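Local coordinates for protein globin III, extracellular (Lumbricus terrestris, PDB 1X9F) that probably binds and carries oxygen at a haem iron, as one globin subunit of the earthworm's giant extracellular haemoglobin, erythrocruorin, at residues C[94-97]-C[98-102]; C[107-110]-C[111-114]; C[113-116]-C[117-120]; C[77-80]-C[81-85]. All blocks are in the same frame, centred on the assembly; numbering follows the deposited sequence.

Interaction 1. Residues C[94-97]-C[98-102]; sequences ALDH and LAHQH. With HEM (protoporphyrin IX containing Fe), chain R; PO4 (phosphate ion), chain Q.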
# COMPACT_ATOMS: atom_id res chain seq x y z
N ALA C 94 11.79 37.11 -23.51
CA ALA C 94 10.61 36.55 -24.16
C ALA C 94 9.35 37.36 -23.86
O ALA C 94 8.56 37.65 -24.76
CB ALA C 94 10.42 35.09 -23.77
N LEU C 95 9.17 37.72 -22.59
CA LEU C 95 7.99 38.48 -22.18
C LEU C 95 8.04 39.90 -22.71
O LEU C 95 7.00 40.48 -23.03
CB LEU C 95 7.82 38.46 -20.65
CG LEU C 95 7.59 37.08 -20.02
CD1 LEU C 95 7.41 37.21 -18.51
CD2 LEU C 95 6.40 36.34 -20.63
N ASP C 96 9.24 40.45 -22.83
CA ASP C 96 9.43 41.77 -23.40
C ASP C 96 9.06 41.78 -24.89
O ASP C 96 8.37 42.69 -25.35
CB ASP C 96 10.87 42.25 -23.19
CG ASP C 96 11.04 43.72 -23.48
OD1 ASP C 96 10.41 44.55 -22.80
OD2 ASP C 96 11.80 44.13 -24.39
N HIS C 97 9.52 40.78 -25.63
CA HIS C 97 9.12 40.57 -27.01
C HIS C 97 7.59 40.49 -27.15
O HIS C 97 7.01 41.19 -27.99
CB HIS C 97 9.78 39.31 -27.57
CG HIS C 97 9.57 39.10 -29.03
ND1 HIS C 97 10.32 39.73 -30.00
CD2 HIS C 97 8.69 38.31 -29.69
CE1 HIS C 97 9.91 39.34 -31.20
NE2 HIS C 97 8.93 38.48 -31.04
N LEU C 98 6.95 39.65 -26.34
CA LEU C 98 5.49 39.61 -26.30
C LEU C 98 4.91 40.98 -25.97
O LEU C 98 3.91 41.40 -26.56
CB LEU C 98 4.99 38.55 -25.31
CG LEU C 98 5.19 37.08 -25.71
CD1 LEU C 98 5.10 36.15 -24.49
CD2 LEU C 98 4.20 36.65 -26.78
N ALA C 99 5.53 41.68 -25.01
CA ALA C 99 5.11 43.02 -24.64
C ALA C 99 5.02 43.93 -25.85
O ALA C 99 3.99 44.57 -26.07
CB ALA C 99 6.02 43.61 -23.57
N HIS C 100 6.09 43.98 -26.66
CA HIS C 100 6.09 44.77 -27.89
C HIS C 100 4.97 44.37 -28.83
O HIS C 100 4.26 45.23 -29.36
CB HIS C 100 7.45 44.68 -28.60
CG HIS C 100 8.56 45.32 -27.84
ND1 HIS C 100 8.64 46.68 -27.63
CD2 HIS C 100 9.63 44.78 -27.20
CE1 HIS C 100 9.72 46.95 -26.91
NE2 HIS C 100 10.33 45.81 -26.63
N GLN C 101 4.82 43.06 -29.04
CA GLN C 101 3.80 42.56 -29.95
C GLN C 101 2.38 43.02 -29.59
O GLN C 101 1.57 43.25 -30.50
CB GLN C 101 3.86 41.03 -30.07
CG GLN C 101 5.13 40.50 -30.76
CD GLN C 101 5.13 38.99 -30.92
OE1 GLN C 101 4.81 38.25 -29.98
NE2 GLN C 101 5.50 38.52 -32.11
N HIS C 102 2.06 43.15 -28.30
CA HIS C 102 0.72 43.62 -27.91
C HIS C 102 0.64 45.14 -27.93
O HIS C 102 -0.42 45.71 -28.19
CB HIS C 102 0.28 43.05 -26.55
CG HIS C 102 -0.00 41.58 -26.59
ND1 HIS C 102 1.00 40.64 -26.64
CD2 HIS C 102 -1.17 40.89 -26.62
CE1 HIS C 102 0.46 39.43 -26.69
NE2 HIS C 102 -0.85 39.56 -26.67
CHA HEM R . -1.32 38.15 -30.58
CHB HEM R . 0.59 35.75 -26.76
CHC HEM R . -2.85 37.56 -23.81
CHD HEM R . -4.54 40.24 -27.57
C1A HEM R . -0.48 37.24 -29.78
C2A HEM R . 0.53 36.48 -30.36
C3A HEM R . 1.14 35.74 -29.25
C4A HEM R . 0.32 36.22 -28.12
CMA HEM R . 2.28 34.76 -29.25
CAA HEM R . 0.93 36.42 -31.81
CBA HEM R . 2.14 37.30 -32.05
CGA HEM R . 2.52 37.16 -33.50
O1A HEM R . 3.19 36.17 -33.85
O2A HEM R . 2.13 38.04 -34.30
C1B HEM R . -0.21 36.05 -25.57
C2B HEM R . 0.06 35.43 -24.36
C3B HEM R . -0.94 35.94 -23.60
C4B HEM R . -1.70 36.82 -24.33
CMB HEM R . 1.14 34.44 -23.98
CAB HEM R . -1.07 35.67 -22.29
CBB HEM R . -0.95 35.13 -21.05
C1C HEM R . -3.66 38.49 -24.63
C2C HEM R . -4.74 39.17 -24.10
C3C HEM R . -5.18 39.91 -25.17
C4C HEM R . -4.38 39.62 -26.25
CMC HEM R . -5.29 39.13 -22.70
CAC HEM R . -6.36 40.80 -25.17
CBC HEM R . -6.40 42.20 -25.23
C1D HEM R . -3.78 39.90 -28.79
C2D HEM R . -4.12 40.46 -30.03
C3D HEM R . -3.22 39.90 -30.92
C4D HEM R . -2.41 39.00 -30.07
CMD HEM R . -5.21 41.46 -30.31
CAD HEM R . -3.12 40.13 -32.40
CBD HEM R . -4.08 39.17 -33.08
CGD HEM R . -3.86 39.33 -34.56
O1D HEM R . -4.54 40.18 -35.18
O2D HEM R . -3.00 38.61 -35.09
NA HEM R . -0.62 37.13 -28.42
NB HEM R . -1.27 36.90 -25.62
NC HEM R . -3.40 38.75 -25.95
ND HEM R . -2.76 39.01 -28.76
FE HEM R . -1.99 37.98 -27.19
P PO4 Q . 11.92 42.51 -28.89
O1 PO4 Q . 12.79 43.75 -29.01
O2 PO4 Q . 12.44 41.42 -29.80
O3 PO4 Q . 10.50 42.86 -29.29
O4 PO4 Q . 11.96 42.05 -27.45
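Along helix 88-103, the F helix of the globin fold, Ala94 to His97 accept backbone hydrogen bonds from Leu98 to Gln101, each to the fourth residue on. Polar side chains meet on one flank. NE2 of His100 gives a weak hydrogen bond to OD2 of Asp96 (3.2 Å), with the ring nearly perpendicular to the carboxylate. His97 has CG anti to its own nitrogen (chi1 -173°), which lays the ring along the flank of the helix, between Gln101 and a phosphate ion, probably from the crystallisation liquor, with ND1 donating to the phosphate O2, 2.7 Å away at the ring edge. Its NE2 is hydrogen-bonded to a propionate oxygen of a second haem, and its CD2 packs 3.8 Å from CD of Gln101. With an alanine here, that propionate and the phosphate would probably each lose this partner, and the Gln101 amide would be freer to turn.

Apolar contact lies on the inner side, where CD2 of Leu95 meets CD1 of Leu98 at 4.1 Å while the other branch of Leu98, CD2, reaches CMA of the chain's own haem at 3.7 Å.

The metal bond ends the turn: NE2 of His102, the proximal histidine, binds the haem iron at 2.0 Å. The other nitrogen of the ring, ND1, donates to O of Leu98 (3.0 Å, 174°), which also accepts from the backbone N of His102. The acceptor lies in the plane of the imidazole, and the bond helps to fix the rotation of the ring and, by drawing on its N-H, would be expected to make NE2 a stronger electron donor to the iron.

Interaction 2. Residues C[107-110]-C[111-114]; sequences GVQK and AHFK. With HEM (protoporphyrin IX containing Fe), chain R.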
# COMPACT_ATOMS: atom_id res chain seq x y z
N GLY C 107 -6.11 49.29 -28.78
CA GLY C 107 -7.29 48.79 -28.08
C GLY C 107 -6.94 47.84 -26.95
O GLY C 107 -7.60 47.85 -25.91
N VAL C 108 -5.92 47.02 -27.17
CA VAL C 108 -5.47 46.06 -26.17
C VAL C 108 -4.99 46.83 -24.94
O VAL C 108 -4.09 47.67 -25.05
CB VAL C 108 -4.33 45.16 -26.72
CG1 VAL C 108 -3.69 44.33 -25.61
CG2 VAL C 108 -4.87 44.26 -27.82
N GLN C 109 -5.60 46.58 -23.79
CA GLN C 109 -5.27 47.36 -22.60
C GLN C 109 -5.08 46.50 -21.35
O GLN C 109 -5.56 45.36 -21.29
CB GLN C 109 -6.31 48.46 -22.37
CG GLN C 109 -7.75 47.98 -22.38
CD GLN C 109 -8.75 49.10 -22.57
OE1 GLN C 109 -8.90 49.64 -23.67
NE2 GLN C 109 -9.47 49.44 -21.51
N LYS C 110 -4.39 47.05 -20.36
CA LYS C 110 -4.10 46.33 -19.12
C LYS C 110 -5.30 45.59 -18.53
O LYS C 110 -5.15 44.48 -18.01
CB LYS C 110 -3.47 47.25 -18.08
CG LYS C 110 -2.02 47.59 -18.38
CD LYS C 110 -1.42 48.49 -17.32
CE LYS C 110 -0.06 48.99 -17.77
NZ LYS C 110 0.59 49.81 -16.70
N ALA C 111 -6.48 46.20 -18.61
CA ALA C 111 -7.70 45.63 -18.03
C ALA C 111 -8.03 44.27 -18.64
O ALA C 111 -8.55 43.39 -17.95
CB ALA C 111 -8.87 46.59 -18.21
N HIS C 112 -7.72 44.11 -19.92
CA HIS C 112 -7.95 42.86 -20.62
C HIS C 112 -7.09 41.74 -20.04
O HIS C 112 -7.55 40.60 -19.89
CB HIS C 112 -7.62 43.00 -22.10
CG HIS C 112 -8.46 44.00 -22.84
ND1 HIS C 112 -8.05 44.57 -24.03
CD2 HIS C 112 -9.69 44.52 -22.58
CE1 HIS C 112 -8.98 45.39 -24.47
NE2 HIS C 112 -9.98 45.38 -23.62
N PHE C 113 -5.83 42.06 -19.73
CA PHE C 113 -4.91 41.09 -19.16
C PHE C 113 -5.26 40.70 -17.73
O PHE C 113 -4.96 39.59 -17.30
CB PHE C 113 -3.48 41.59 -19.25
CG PHE C 113 -2.83 41.33 -20.57
CD1 PHE C 113 -3.10 42.13 -21.67
CD2 PHE C 113 -1.94 40.26 -20.72
CE1 PHE C 113 -2.51 41.87 -22.91
CE2 PHE C 113 -1.34 40.00 -21.94
CZ PHE C 113 -1.62 40.81 -23.04
N LYS C 114 -5.89 41.61 -17.00
CA LYS C 114 -6.34 41.30 -15.64
C LYS C 114 -7.50 40.31 -15.68
O LYS C 114 -7.60 39.43 -14.82
CB LYS C 114 -6.74 42.55 -14.87
CG LYS C 114 -7.22 42.26 -13.46
CD LYS C 114 -7.48 43.54 -12.71
CE LYS C 114 -8.01 43.25 -11.33
NZ LYS C 114 -8.18 44.54 -10.55
CHA HEM R . -1.32 38.15 -30.58
CHB HEM R . 0.59 35.75 -26.76
CHC HEM R . -2.85 37.56 -23.81
CHD HEM R . -4.54 40.24 -27.57
C1A HEM R . -0.48 37.24 -29.78
C2A HEM R . 0.53 36.48 -30.36
C3A HEM R . 1.14 35.74 -29.25
C4A HEM R . 0.32 36.22 -28.12
CMA HEM R . 2.28 34.76 -29.25
CAA HEM R . 0.93 36.42 -31.81
CBA HEM R . 2.14 37.30 -32.05
CGA HEM R . 2.52 37.16 -33.50
O1A HEM R . 3.19 36.17 -33.85
O2A HEM R . 2.13 38.04 -34.30
C1B HEM R . -0.21 36.05 -25.57
C2B HEM R . 0.06 35.43 -24.36
C3B HEM R . -0.94 35.94 -23.60
C4B HEM R . -1.70 36.82 -24.33
CMB HEM R . 1.14 34.44 -23.98
CAB HEM R . -1.07 35.67 -22.29
CBB HEM R . -0.95 35.13 -21.05
C1C HEM R . -3.66 38.49 -24.63
C2C HEM R . -4.74 39.17 -24.10
C3C HEM R . -5.18 39.91 -25.17
C4C HEM R . -4.38 39.62 -26.25
CMC HEM R . -5.29 39.13 -22.70
CAC HEM R . -6.36 40.80 -25.17
CBC HEM R . -6.40 42.20 -25.23
C1D HEM R . -3.78 39.90 -28.79
C2D HEM R . -4.12 40.46 -30.03
C3D HEM R . -3.22 39.90 -30.92
C4D HEM R . -2.41 39.00 -30.07
CMD HEM R . -5.21 41.46 -30.31
CAD HEM R . -3.12 40.13 -32.40
CBD HEM R . -4.08 39.17 -33.08
CGD HEM R . -3.86 39.33 -34.56
O1D HEM R . -4.54 40.18 -35.18
O2D HEM R . -3.00 38.61 -35.09
NA HEM R . -0.62 37.13 -28.42
NB HEM R . -1.27 36.90 -25.62
NC HEM R . -3.40 38.75 -25.95
ND HEM R . -2.76 39.01 -28.76
FE HEM R . -1.99 37.98 -27.19
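Val108 and Phe113 meet where the FG corner of the globin fold runs into helix 110-127, the G helix. Val108 has CG1 anti to its backbone nitrogen (chi1 170°), and this methyl lies in the plane of the Phe113 ring, at its edge, 3.8 Å from CE1. Both methyls of Val108 also reach the terminal vinyl carbon of the haem, CG1 at 3.5 Å and CG2 at 3.6 Å from CBC. The Phe113 ring turns one face to the porphyrin: the haem methyl CMC sits over its centre, and CE2 comes within 3.4 Å of the meso carbon CHC.

Gln109 and His112 form the outer half of the contact. CG of Gln109 sits between the backbone nitrogen and the carbonyl carbon (chi1 51°), a placement that folds the start of the chain over the imidazole. His112 leans back toward the corner to meet it, with CG beside its own nitrogen, and its NE2 is hydrogen-bonded to OE2 of Glu49. The ring is thus covered on one face by the glutamine and held at NE2 by the carboxylate. The backbone N of His112 donates to O of Gln109 at 2.8 Å, and Lys114 N to O of Lys110 in the next turn.

Gly107 has a positive phi, a conformation in which a CB would press against the preceding carbonyl oxygen. The methylene of the glutamine makes a true CH-pi contact: CG of Gln109 stands 3.6 Å from the centroid of the His112 ring, only 14° off its normal.

Interaction 3. Residues C[113-116]-C[117-120]; sequences FKKF and GEIL. With HEM (protoporphyrin IX containing Fe), chain R.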
# COMPACT_ATOMS: atom_id res chain seq x y z
N PHE C 113 -5.83 42.06 -19.73
CA PHE C 113 -4.91 41.09 -19.16
C PHE C 113 -5.26 40.70 -17.73
O PHE C 113 -4.96 39.59 -17.30
CB PHE C 113 -3.48 41.59 -19.25
CG PHE C 113 -2.83 41.33 -20.57
CD1 PHE C 113 -3.10 42.13 -21.67
CD2 PHE C 113 -1.94 40.26 -20.72
CE1 PHE C 113 -2.51 41.87 -22.91
CE2 PHE C 113 -1.34 40.00 -21.94
CZ PHE C 113 -1.62 40.81 -23.04
N LYS C 114 -5.89 41.61 -17.00
CA LYS C 114 -6.34 41.30 -15.64
C LYS C 114 -7.50 40.31 -15.68
O LYS C 114 -7.60 39.43 -14.82
CB LYS C 114 -6.74 42.55 -14.87
CG LYS C 114 -7.22 42.26 -13.46
CD LYS C 114 -7.48 43.54 -12.71
CE LYS C 114 -8.01 43.25 -11.33
NZ LYS C 114 -8.18 44.54 -10.55
N LYS C 115 -8.36 40.47 -16.67
CA LYS C 115 -9.49 39.58 -16.87
C LYS C 115 -9.00 38.21 -17.32
O LYS C 115 -9.45 37.19 -16.80
CB LYS C 115 -10.44 40.17 -17.90
CG LYS C 115 -11.87 40.26 -17.43
CD LYS C 115 -12.37 38.92 -16.94
CE LYS C 115 -13.72 39.06 -16.25
NZ LYS C 115 -13.68 40.02 -15.10
N PHE C 116 -8.09 38.21 -18.29
CA PHE C 116 -7.51 36.97 -18.79
C PHE C 116 -6.94 36.13 -17.65
O PHE C 116 -7.21 34.93 -17.57
CB PHE C 116 -6.46 37.27 -19.85
CG PHE C 116 -6.05 36.07 -20.64
CD1 PHE C 116 -4.77 35.53 -20.51
CD2 PHE C 116 -6.95 35.45 -21.51
CE1 PHE C 116 -4.38 34.41 -21.24
CE2 PHE C 116 -6.58 34.32 -22.24
CZ PHE C 116 -5.29 33.80 -22.10
N GLY C 117 -6.19 36.77 -16.76
CA GLY C 117 -5.68 36.13 -15.55
C GLY C 117 -6.74 35.44 -14.72
O GLY C 117 -6.52 34.33 -14.23
N GLU C 118 -7.89 36.09 -14.55
CA GLU C 118 -9.01 35.51 -13.82
C GLU C 118 -9.57 34.31 -14.57
O GLU C 118 -9.80 33.26 -13.98
CB GLU C 118 -10.12 36.52 -13.59
CG GLU C 118 -9.71 37.76 -12.81
CD GLU C 118 -10.68 38.91 -13.00
OE1 GLU C 118 -10.40 40.01 -12.47
OE2 GLU C 118 -11.71 38.73 -13.68
N ILE C 119 -9.80 34.49 -15.87
CA ILE C 119 -10.31 33.39 -16.70
C ILE C 119 -9.35 32.20 -16.69
O ILE C 119 -9.78 31.05 -16.60
CB ILE C 119 -10.60 33.88 -18.15
CG1 ILE C 119 -11.74 34.90 -18.15
CG2 ILE C 119 -10.96 32.70 -19.06
CD1 ILE C 119 -11.88 35.69 -19.43
N LEU C 120 -8.05 32.50 -16.74
CA LEU C 120 -7.00 31.49 -16.74
C LEU C 120 -6.95 30.76 -15.40
O LEU C 120 -6.77 29.54 -15.36
CB LEU C 120 -5.66 32.16 -17.05
CG LEU C 120 -4.45 31.38 -17.57
CD1 LEU C 120 -4.83 30.40 -18.67
CD2 LEU C 120 -3.42 32.38 -18.08
CHA HEM R . -1.32 38.15 -30.58
CHB HEM R . 0.59 35.75 -26.76
CHC HEM R . -2.85 37.56 -23.81
CHD HEM R . -4.54 40.24 -27.57
C1A HEM R . -0.48 37.24 -29.78
C2A HEM R . 0.53 36.48 -30.36
C3A HEM R . 1.14 35.74 -29.25
C4A HEM R . 0.32 36.22 -28.12
CMA HEM R . 2.28 34.76 -29.25
CAA HEM R . 0.93 36.42 -31.81
CBA HEM R . 2.14 37.30 -32.05
CGA HEM R . 2.52 37.16 -33.50
O1A HEM R . 3.19 36.17 -33.85
O2A HEM R . 2.13 38.04 -34.30
C1B HEM R . -0.21 36.05 -25.57
C2B HEM R . 0.06 35.43 -24.36
C3B HEM R . -0.94 35.94 -23.60
C4B HEM R . -1.70 36.82 -24.33
CMB HEM R . 1.14 34.44 -23.98
CAB HEM R . -1.07 35.67 -22.29
CBB HEM R . -0.95 35.13 -21.05
C1C HEM R . -3.66 38.49 -24.63
C2C HEM R . -4.74 39.17 -24.10
C3C HEM R . -5.18 39.91 -25.17
C4C HEM R . -4.38 39.62 -26.25
CMC HEM R . -5.29 39.13 -22.70
CAC HEM R . -6.36 40.80 -25.17
CBC HEM R . -6.40 42.20 -25.23
C1D HEM R . -3.78 39.90 -28.79
C2D HEM R . -4.12 40.46 -30.03
C3D HEM R . -3.22 39.90 -30.92
C4D HEM R . -2.41 39.00 -30.07
CMD HEM R . -5.21 41.46 -30.31
CAD HEM R . -3.12 40.13 -32.40
CBD HEM R . -4.08 39.17 -33.08
CGD HEM R . -3.86 39.33 -34.56
O1D HEM R . -4.54 40.18 -35.18
O2D HEM R . -3.00 38.61 -35.09
NA HEM R . -0.62 37.13 -28.42
NB HEM R . -1.27 36.90 -25.62
NC HEM R . -3.40 38.75 -25.95
ND HEM R . -2.76 39.01 -28.76
FE HEM R . -1.99 37.98 -27.19
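Lys115 and Glu118, three residues apart on helix 110-127, are joined by a salt bridge: NZ of the lysine donates at 2.7 Å to OE2 of the glutamate, which accepts through its syn lone pair. The lysine chain gets there by bending at chi2 (-54°) and chi4 (-58°), which curls its amine back to the carboxylate, while Glu118 stays extended. The other oxygen, OE1, faces Lys114, whose NZ is 5.4 Å away, so that attraction is only long-range. Backbone acceptors are met in the regular helical way, Phe113 O by Gly117 N (3.1 Å), Lys115 O by Ile119 N (2.9 Å) and Phe116 O by Leu120 N (2.7 Å); the bond from Glu118 N to Lys114 O is weak. The next turn is tied in as well, because O of Glu118 accepts from OG1 of Thr122.

The opposite flank is apolar. Phe116 meets the haem vinyl carbon CBB near its ring plane, at 3.5 Å from CE1, and the same CE1 touches CD2 of Leu120 at 3.9 Å. With its salt bridge turned away from the haem and its aromatic side chains against the porphyrin, this turn belongs to the globin G helix, which lines the haem pocket.

Interaction 4. Residues C[77-80]-C[81-85]; sequences GLDL and AINLL. With HEM (protoporphyrin IX containing Fe), chain R.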
# COMPACT_ATOMS: atom_id res chain seq x y z
N GLY C 77 2.72 30.79 -26.68
CA GLY C 77 3.31 31.95 -26.02
C GLY C 77 3.34 31.73 -24.52
O GLY C 77 4.34 32.01 -23.86
N LEU C 78 2.23 31.21 -23.99
CA LEU C 78 2.11 30.90 -22.57
C LEU C 78 2.99 29.70 -22.21
O LEU C 78 3.61 29.67 -21.15
CB LEU C 78 0.64 30.66 -22.18
CG LEU C 78 0.33 30.26 -20.73
CD1 LEU C 78 0.79 31.33 -19.73
CD2 LEU C 78 -1.16 29.96 -20.55
N ASP C 79 3.05 28.73 -23.12
CA ASP C 79 3.96 27.58 -22.99
C ASP C 79 5.43 27.99 -22.93
O ASP C 79 6.20 27.45 -22.14
CB ASP C 79 3.77 26.60 -24.16
CG ASP C 79 4.51 25.30 -23.94
OD1 ASP C 79 5.35 24.92 -24.80
OD2 ASP C 79 4.31 24.58 -22.93
N LEU C 80 5.79 28.95 -23.78
CA LEU C 80 7.13 29.52 -23.82
C LEU C 80 7.51 30.15 -22.48
O LEU C 80 8.56 29.84 -21.92
CB LEU C 80 7.21 30.56 -24.94
CG LEU C 80 8.48 31.40 -24.99
CD1 LEU C 80 9.63 30.55 -25.48
CD2 LEU C 80 8.29 32.59 -25.90
N ALA C 81 6.65 31.03 -21.97
CA ALA C 81 6.89 31.67 -20.68
C ALA C 81 7.11 30.63 -19.57
O ALA C 81 8.13 30.65 -18.88
CB ALA C 81 5.75 32.61 -20.33
N ILE C 82 6.16 29.71 -19.44
CA ILE C 82 6.25 28.66 -18.42
C ILE C 82 7.53 27.84 -18.57
O ILE C 82 8.20 27.53 -17.58
CB ILE C 82 4.99 27.75 -18.44
CG1 ILE C 82 3.75 28.56 -18.02
CG2 ILE C 82 5.20 26.50 -17.55
CD1 ILE C 82 2.45 27.77 -18.12
N ASN C 83 7.87 27.49 -19.81
CA ASN C 83 9.07 26.70 -20.03
C ASN C 83 10.36 27.49 -19.82
O ASN C 83 11.44 26.91 -19.78
CB ASN C 83 9.07 25.99 -21.38
CG ASN C 83 8.37 24.65 -21.32
OD1 ASN C 83 9.00 23.62 -21.06
ND2 ASN C 83 7.06 24.65 -21.52
N LEU C 84 10.23 28.81 -19.68
CA LEU C 84 11.39 29.64 -19.38
C LEU C 84 11.42 30.13 -17.92
O LEU C 84 12.29 30.93 -17.56
CB LEU C 84 11.52 30.80 -20.37
CG LEU C 84 12.00 30.44 -21.79
CD1 LEU C 84 12.00 31.67 -22.70
CD2 LEU C 84 13.40 29.79 -21.79
N LEU C 85 10.50 29.65 -17.09
CA LEU C 85 10.46 30.08 -15.69
C LEU C 85 11.74 29.77 -14.91
O LEU C 85 12.13 30.54 -14.02
CB LEU C 85 9.22 29.52 -14.98
CG LEU C 85 7.89 30.22 -15.30
CD1 LEU C 85 6.71 29.35 -14.86
CD2 LEU C 85 7.80 31.60 -14.66
CHA HEM R . -1.32 38.15 -30.58
CHB HEM R . 0.59 35.75 -26.76
CHC HEM R . -2.85 37.56 -23.81
CHD HEM R . -4.54 40.24 -27.57
C1A HEM R . -0.48 37.24 -29.78
C2A HEM R . 0.53 36.48 -30.36
C3A HEM R . 1.14 35.74 -29.25
C4A HEM R . 0.32 36.22 -28.12
CMA HEM R . 2.28 34.76 -29.25
CAA HEM R . 0.93 36.42 -31.81
CBA HEM R . 2.14 37.30 -32.05
CGA HEM R . 2.52 37.16 -33.50
O1A HEM R . 3.19 36.17 -33.85
O2A HEM R . 2.13 38.04 -34.30
C1B HEM R . -0.21 36.05 -25.57
C2B HEM R . 0.06 35.43 -24.36
C3B HEM R . -0.94 35.94 -23.60
C4B HEM R . -1.70 36.82 -24.33
CMB HEM R . 1.14 34.44 -23.98
CAB HEM R . -1.07 35.67 -22.29
CBB HEM R . -0.95 35.13 -21.05
C1C HEM R . -3.66 38.49 -24.63
C2C HEM R . -4.74 39.17 -24.10
C3C HEM R . -5.18 39.91 -25.17
C4C HEM R . -4.38 39.62 -26.25
CMC HEM R . -5.29 39.13 -22.70
CAC HEM R . -6.36 40.80 -25.17
CBC HEM R . -6.40 42.20 -25.23
C1D HEM R . -3.78 39.90 -28.79
C2D HEM R . -4.12 40.46 -30.03
C3D HEM R . -3.22 39.90 -30.92
C4D HEM R . -2.41 39.00 -30.07
CMD HEM R . -5.21 41.46 -30.31
CAD HEM R . -3.12 40.13 -32.40
CBD HEM R . -4.08 39.17 -33.08
CGD HEM R . -3.86 39.33 -34.56
O1D HEM R . -4.54 40.18 -35.18
O2D HEM R . -3.00 38.61 -35.09
NA HEM R . -0.62 37.13 -28.42
NB HEM R . -1.27 36.90 -25.62
NC HEM R . -3.40 38.75 -25.95
ND HEM R . -2.76 39.01 -28.76
FE HEM R . -1.99 37.98 -27.19
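The backbone N-H groups of Ala81, Ile82 and Asn83 donate to the carbonyls of Gly77, Leu78 and Asp79 in regular helical bonds of 2.9 to 3.1 Å, after which Leu84 N bonds to O of Ala81, three residues back.

Asp79 O is gripped twice. Besides the backbone N of Asn83 it accepts from the amide ND2 of the same residue (3.0 Å, 163°), and the two donors arrive from opposite faces of the carbonyl plane. The oxygen lies in the plane of the amide, which leaves OD1 of Asn83 turned outward to accept from Gly23 N of the neighbouring Globin II chain. A leucine in its place would probably leave that Gly23 N-H without its acceptor and Asp79 O with a single donor. The carboxylate of Asp79 has its own partners: OD2 bonds to NE1 of Trp19, and OD1 forms a salt bridge with Arg26 of Globin II.

Leu80 and Leu84 run alongside each other, pointing the same way, with their CD1 atoms 3.8 Å apart. Leu78 crosses Ile82, CG to CD1 at 4.2 Å. At the haem end, a CB on Gly77 would be crowded by the haem methyl CMB.

The buried turn sits near the end of helix 65-83, the globin E helix: Leu80, Ala81 and Leu84 lie against helix 88-103, Leu78 and Ile82 touch Trp19 of helix 9-20, and Ala81 and Ile82 also pack on helix 133-148.

Along the chain the order is interaction 4 on helix 65-83, interaction 1 on helix 88-103, then interactions 2 and 3, which share Phe113 and Lys114 at the start of helix 110-127 and have centres about 9 Å apart. Interaction 1 touches all three others. CD2 of Leu95 packs on CB of Ala81 (3.8 Å) in interaction 4, and the His102 ring meets that of Phe113 edge-to-face. Interactions 2 and 4 lie on opposite sides of the chain's centre, about 20 Å apart between centres, without touching. All four reach the same haem, so the E, F and G helices of one globin domain each supply part of the wall round the cofactor.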